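Local coordinates for UDP-N-acetylglucosamine--peptide N-acetylglucosaminyltransferase stabilizing protein GtfB (PDB 5E9T) that binds the serine-rich repeat adhesin GspB as substrate and partners GtfA in the complex that attaches its first O-linked GlcNAc from UDP-GlcNAc, at residues F278-Y283 with N373-L378; A391-F396 with L422-R427. One frame throughout, in Å; residues are numbered along the deposited sequence.

Interaction 1. Residues F278-Y283 with N373-L378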
loop_
_atom_site.group_PDB
_atom_site.type_symbol
_atom_site.label_atom_id
_atom_site.label_comp_id
_atom_site.label_asym_id
_atom_site.label_seq_id
_atom_site.Cartn_x
_atom_site.Cartn_y
_atom_site.Cartn_z
ATOM N N PHE B 278 43.857 -20.806 25.252
ATOM C CA PHE B 278 43.478 -22.011 24.532
ATOM C C PHE B 278 42.787 -22.979 25.484
ATOM O O PHE B 278 43.045 -22.983 26.690
ATOM C CB PHE B 278 44.696 -22.676 23.888
ATOM C CG PHE B 278 45.388 -21.824 22.856
ATOM C CD1 PHE B 278 46.370 -20.920 23.230
ATOM C CD2 PHE B 278 45.074 -21.943 21.512
ATOM C CE1 PHE B 278 47.018 -20.143 22.284
ATOM C CE2 PHE B 278 45.719 -21.168 20.561
ATOM C CZ PHE B 278 46.692 -20.268 20.949
ATOM N N LYS B 279 41.860 -23.767 24.941
ATOM C CA LYS B 279 41.023 -24.606 25.790
ATOM C C LYS B 279 41.593 -25.992 26.084
ATOM O O LYS B 279 41.192 -26.594 27.087
ATOM C CB LYS B 279 39.636 -24.746 25.159
ATOM C CG LYS B 279 38.935 -23.408 24.989
ATOM C CD LYS B 279 38.836 -22.672 26.321
ATOM C CE LYS B 279 38.015 -21.390 26.203
ATOM N NZ LYS B 279 38.710 -20.314 25.436
ATOM N N ARG B 280 42.533 -26.498 25.282
ATOM C CA ARG B 280 43.111 -27.828 25.495
ATOM C C ARG B 280 44.141 -28.106 24.408
ATOM O O ARG B 280 44.130 -27.480 23.344
ATOM C CB ARG B 280 42.045 -28.946 25.510
ATOM C CG ARG B 280 41.013 -28.920 24.378
ATOM C CD ARG B 280 41.474 -29.697 23.152
ATOM N NE ARG B 280 40.365 -30.275 22.396
ATOM C CZ ARG B 280 40.440 -30.641 21.119
ATOM N NH1 ARG B 280 41.571 -30.483 20.445
ATOM N NH2 ARG B 280 39.382 -31.162 20.512
ATOM N N ASP B 281 45.017 -29.072 24.683
ATOM C CA ASP B 281 46.064 -29.434 23.742
ATOM C C ASP B 281 45.494 -30.316 22.635
ATOM O O ASP B 281 44.324 -30.705 22.649
ATOM C CB ASP B 281 47.217 -30.124 24.464
ATOM C CG ASP B 281 48.003 -29.174 25.344
ATOM O OD1 ASP B 281 47.877 -27.945 25.153
ATOM O OD2 ASP B 281 48.756 -29.655 26.219
ATOM N N ASN B 282 46.348 -30.668 21.676
ATOM C CA ASN B 282 45.852 -31.225 20.418
ATOM C C ASN B 282 45.473 -32.699 20.555
ATOM O O ASN B 282 44.287 -33.039 20.563
ATOM C CB ASN B 282 46.895 -31.011 19.319
ATOM C CG ASN B 282 46.498 -31.645 18.011
ATOM O OD1 ASN B 282 46.380 -32.859 17.907
ATOM N ND2 ASN B 282 46.252 -30.817 17.008
ATOM N N TYR B 283 46.473 -33.580 20.686
ATOM C CA TYR B 283 46.408 -35.057 20.780
ATOM C C TYR B 283 46.448 -35.783 19.434
ATOM O O TYR B 283 46.426 -37.020 19.431
ATOM C CB TYR B 283 45.184 -35.556 21.567
ATOM C CG TYR B 283 45.131 -34.990 22.963
ATOM C CD1 TYR B 283 46.265 -34.923 23.738
ATOM C CD2 TYR B 283 43.961 -34.492 23.492
ATOM C CE1 TYR B 283 46.234 -34.400 25.013
ATOM C CE2 TYR B 283 43.921 -33.962 24.772
ATOM C CZ TYR B 283 45.064 -33.920 25.528
ATOM O OH TYR B 283 45.049 -33.397 26.801
ATOM N N ASN B 373 40.421 -24.213 20.460
ATOM C CA ASN B 373 40.527 -25.608 20.864
ATOM C C ASN B 373 41.777 -26.294 20.323
ATOM O O ASN B 373 41.900 -27.518 20.445
ATOM C CB ASN B 373 39.270 -26.370 20.450
ATOM C CG ASN B 373 38.210 -26.366 21.532
ATOM O OD1 ASN B 373 37.949 -27.391 22.164
ATOM N ND2 ASN B 373 37.602 -25.208 21.761
ATOM N N ASN B 374 42.682 -25.542 19.693
ATOM C CA ASN B 374 43.961 -26.050 19.197
ATOM C C ASN B 374 43.793 -27.093 18.102
ATOM O O ASN B 374 44.677 -27.929 17.895
ATOM C CB ASN B 374 44.819 -26.620 20.335
ATOM C CG ASN B 374 45.919 -25.673 20.770
ATOM O OD1 ASN B 374 46.647 -25.125 19.941
ATOM N ND2 ASN B 374 46.047 -25.476 22.078
ATOM N N LEU B 375 42.668 -27.065 17.395
ATOM C CA LEU B 375 42.552 -27.822 16.159
ATOM C C LEU B 375 43.391 -27.156 15.077
ATOM O O LEU B 375 43.377 -25.929 14.931
ATOM C CB LEU B 375 41.093 -27.902 15.707
ATOM C CG LEU B 375 40.137 -28.892 16.369
ATOM C CD1 LEU B 375 39.862 -28.522 17.809
ATOM C CD2 LEU B 375 38.836 -28.963 15.589
ATOM N N LEU B 376 44.128 -27.967 14.316
ATOM C CA LEU B 376 44.902 -27.429 13.204
ATOM C C LEU B 376 43.981 -27.179 12.021
ATOM O O LEU B 376 43.345 -28.109 11.510
ATOM C CB LEU B 376 46.033 -28.357 12.779
ATOM C CG LEU B 376 46.578 -27.812 11.458
ATOM C CD1 LEU B 376 47.302 -26.464 11.646
ATOM C CD2 LEU B 376 47.482 -28.815 10.761
ATOM N N ILE B 377 43.941 -25.936 11.567
ATOM C CA ILE B 377 43.055 -25.510 10.493
ATOM C C ILE B 377 43.817 -25.470 9.174
ATOM O O ILE B 377 44.938 -24.946 9.112
ATOM C CB ILE B 377 42.459 -24.130 10.818
ATOM C CG1 ILE B 377 42.007 -24.082 12.280
ATOM C CG2 ILE B 377 41.322 -23.808 9.857
ATOM C CD1 ILE B 377 41.741 -22.689 12.772
ATOM N N LEU B 378 43.203 -26.014 8.114
ATOM C CA LEU B 378 43.673 -25.856 6.739
ATOM C C LEU B 378 42.478 -25.665 5.820
ATOM O O LEU B 378 41.376 -26.132 6.110
ATOM C CB LEU B 378 44.455 -27.063 6.198
ATOM C CG LEU B 378 45.351 -27.860 7.125
ATOM C CD1 LEU B 378 45.915 -29.136 6.475
ATOM C CD2 LEU B 378 46.360 -26.927 7.458
#
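Asn374 faces the 278-283 loop, its amide serving two neighbours at once. ND2 donates to the backbone O of Arg280 at 3.0 Å, with an N-H...O angle of 155°; the acceptor lies close to the amide plane, whereas the donor stands well above the carbonyl plane of Arg280. The same amide lies beside Phe278, with ND2 3.6 Å from CB of Phe278 and the amide and ring planes only 10° apart. The second main pairing turns the flat groups the other way: the guanidinium of Arg280 and the amide of Asn373 are nearly perpendicular, at 80°, with CB of Asn373 over one guanidinium face. A bend at chi2 of Arg280 carries its chain across Asn373, and CD1 of Leu375 packs against NH1 of Arg280 at 3.7 Å. The charge itself is held elsewhere, by a salt bridge to Asp352 and a hydrogen bond to Ser351 O. Further along the loop, ND2 of Asn282 gives a weak hydrogen bond to Asn374 O, 3.4 Å long. Asn374, with positive phi, is the C-prime residue of the Schellman motif ending helix 366-372. The loop thus runs past the turn that leads from this helix into strand 376-379, which pairs in parallel with strand 353-356, while helix 415-428 meets Asn282 through Met418 and Leu422.

Interaction 2. Residues A391-F396 with L422-R427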
loop_
_atom_site.group_PDB
_atom_site.type_symbol
_atom_site.label_atom_id
_atom_site.label_comp_id
_atom_site.label_asym_id
_atom_site.label_seq_id
_atom_site.Cartn_x
_atom_site.Cartn_y
_atom_site.Cartn_z
ATOM N N ALA B 391 47.631 -20.249 8.926
ATOM C CA ALA B 391 48.944 -19.878 8.437
ATOM C C ALA B 391 49.010 -20.008 6.922
ATOM O O ALA B 391 48.280 -20.785 6.305
ATOM C CB ALA B 391 50.020 -20.751 9.080
ATOM N N GLN B 392 49.910 -19.223 6.328
ATOM C CA GLN B 392 50.154 -19.281 4.892
ATOM C C GLN B 392 50.540 -20.681 4.442
ATOM O O GLN B 392 50.105 -21.141 3.379
ATOM C CB GLN B 392 51.262 -18.302 4.524
ATOM C CG GLN B 392 51.441 -18.091 3.041
ATOM C CD GLN B 392 50.452 -17.114 2.477
ATOM O OE1 GLN B 392 49.295 -17.447 2.228
ATOM N NE2 GLN B 392 50.904 -15.890 2.261
ATOM N N GLN B 393 51.390 -21.364 5.214
ATOM C CA GLN B 393 51.888 -22.670 4.786
ATOM C C GLN B 393 50.744 -23.659 4.652
ATOM O O GLN B 393 50.773 -24.576 3.817
ATOM C CB GLN B 393 52.906 -23.177 5.802
ATOM C CG GLN B 393 53.896 -22.102 6.220
ATOM C CD GLN B 393 53.611 -21.553 7.602
ATOM O OE1 GLN B 393 53.192 -22.285 8.484
ATOM N NE2 GLN B 393 53.844 -20.261 7.795
ATOM N N HIS B 394 49.724 -23.465 5.475
ATOM C CA HIS B 394 48.571 -24.335 5.587
ATOM C C HIS B 394 47.503 -24.062 4.528
ATOM O O HIS B 394 46.792 -24.995 4.129
ATOM C CB HIS B 394 48.044 -24.205 7.022
ATOM C CG HIS B 394 48.970 -24.804 8.037
ATOM N ND1 HIS B 394 50.261 -24.359 8.231
ATOM C CD2 HIS B 394 48.814 -25.866 8.861
ATOM C CE1 HIS B 394 50.839 -25.099 9.164
ATOM N NE2 HIS B 394 49.981 -26.023 9.560
ATOM N N ILE B 395 47.401 -22.822 4.038
ATOM C CA ILE B 395 46.365 -22.480 3.069
ATOM C C ILE B 395 46.709 -23.064 1.704
ATOM O O ILE B 395 47.879 -23.287 1.367
ATOM C CB ILE B 395 46.175 -20.954 2.980
ATOM C CG1 ILE B 395 44.927 -20.613 2.161
ATOM C CG2 ILE B 395 47.377 -20.299 2.327
ATOM C CD1 ILE B 395 44.235 -19.348 2.590
ATOM N N PHE B 396 45.680 -23.297 0.898
ATOM C CA PHE B 396 45.837 -23.877 -0.425
ATOM C C PHE B 396 45.155 -22.996 -1.453
ATOM O O PHE B 396 44.393 -22.089 -1.116
ATOM C CB PHE B 396 45.235 -25.272 -0.489
ATOM C CG PHE B 396 45.795 -26.198 0.510
ATOM C CD1 PHE B 396 47.152 -26.232 0.750
ATOM C CD2 PHE B 396 44.956 -26.966 1.284
ATOM C CE1 PHE B 396 47.670 -27.069 1.704
ATOM C CE2 PHE B 396 45.459 -27.775 2.244
ATOM C CZ PHE B 396 46.819 -27.838 2.457
ATOM N N LEU B 422 51.239 -26.252 14.621
ATOM C CA LEU B 422 50.391 -25.400 15.451
ATOM C C LEU B 422 51.145 -24.218 16.029
ATOM O O LEU B 422 50.520 -23.340 16.635
ATOM C CB LEU B 422 49.723 -26.192 16.580
ATOM C CG LEU B 422 48.937 -27.415 16.127
ATOM C CD1 LEU B 422 47.848 -27.805 17.114
ATOM C CD2 LEU B 422 48.348 -27.138 14.786
ATOM N N GLN B 423 52.464 -24.184 15.875
ATOM C CA GLN B 423 53.188 -22.935 16.018
ATOM C C GLN B 423 53.211 -22.149 14.722
ATOM O O GLN B 423 53.500 -20.950 14.742
ATOM C CB GLN B 423 54.614 -23.199 16.504
ATOM C CG GLN B 423 54.676 -23.905 17.849
ATOM C CD GLN B 423 53.876 -23.199 18.935
ATOM O OE1 GLN B 423 53.616 -21.996 18.860
ATOM N NE2 GLN B 423 53.472 -23.953 19.950
ATOM N N ALA B 424 52.893 -22.796 13.604
ATOM C CA ALA B 424 52.748 -22.078 12.347
ATOM C C ALA B 424 51.489 -21.222 12.353
ATOM O O ALA B 424 51.544 -20.015 12.085
ATOM C CB ALA B 424 52.727 -23.077 11.196
ATOM N N GLN B 425 50.341 -21.832 12.662
ATOM C CA GLN B 425 49.124 -21.052 12.859
ATOM C C GLN B 425 49.155 -20.315 14.191
ATOM O O GLN B 425 48.487 -19.286 14.344
ATOM C CB GLN B 425 47.895 -21.959 12.769
ATOM C CG GLN B 425 47.404 -22.488 14.110
ATOM C CD GLN B 425 46.151 -23.332 13.985
ATOM O OE1 GLN B 425 45.790 -23.771 12.893
ATOM N NE2 GLN B 425 45.475 -23.556 15.106
ATOM N N GLY B 426 49.920 -20.822 15.159
ATOM C CA GLY B 426 50.093 -20.094 16.404
ATOM C C GLY B 426 50.834 -18.787 16.208
ATOM O O GLY B 426 50.475 -17.764 16.797
ATOM N N ARG B 427 51.880 -18.801 15.372
ATOM C CA ARG B 427 52.586 -17.566 15.041
ATOM C C ARG B 427 51.724 -16.644 14.200
ATOM O O ARG B 427 51.702 -15.428 14.424
ATOM C CB ARG B 427 53.878 -17.871 14.287
ATOM C CG ARG B 427 54.994 -18.352 15.175
ATOM C CD ARG B 427 56.088 -19.043 14.380
ATOM N NE ARG B 427 56.793 -20.004 15.211
ATOM C CZ ARG B 427 57.285 -19.739 16.412
ATOM N NH1 ARG B 427 57.157 -18.531 16.954
ATOM N NH2 ARG B 427 57.917 -20.692 17.085
#
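A helix-against-loop packing joins helix 415-428 to the connection between strand 376-379 and helix 405-409, with Ala424 of the helix meeting Ala391 and His394 of the loop. Ala391 points its methyl at Ala424, CB to CB 4.1 Å, whereas the Ala424 methyl is directed across that line, toward His394. The same Ala391 methyl comes closer to the helix backbone, 3.4 Å from O of Ala424, and also reaches the start of the next residue, 3.8 Å from N of Gln425. The small Ala391 side chain is consistent with the close approach of the backbones, CA of Ala391 lying 4.6 Å from CA of Gln425. His394 brings its ring in obliquely, with CE1 3.4 Å from CB of Ala424. Its CG is anti to the carbonyl carbon (chi1 -69°), which directs the imidazole to the helix, where it also touches Ala421. Around Ala391-Ile395 the loop coils into a short turn with weak backbone bonds, among them His394 N to Ala391 O. The polar end of Gln425 is turned to the start of strand 376-379, where OE1 accepts from Ile377 N and NE2 donates to Leu375 O. Helix 415-428 lying beside strand 376-379, with the connection after the strand tucked against it, is consistent with a layered alpha/beta domain.

Strand 376-379 and helix 415-428 connect the two contacts, whose centres are about 13 Å apart. Gln425, from the helix of interaction 2, joins them directly, its one side-chain amide spanning the backbone on both sides of Leu376. His394 of interaction 2 packs on Leu376 and Leu378 of interaction 1. The chemistry differs: interaction 1, only partly buried, relies on asparagine amides, backbone carbonyls and a charged arginine at a helix end, whereas interaction 2 is smaller and buried, consisting of methyl and ring packing. Together they show polar contacts at a helix-to-strand turn beside apolar packing of a loop on a neighbouring helix, within one part of the fold.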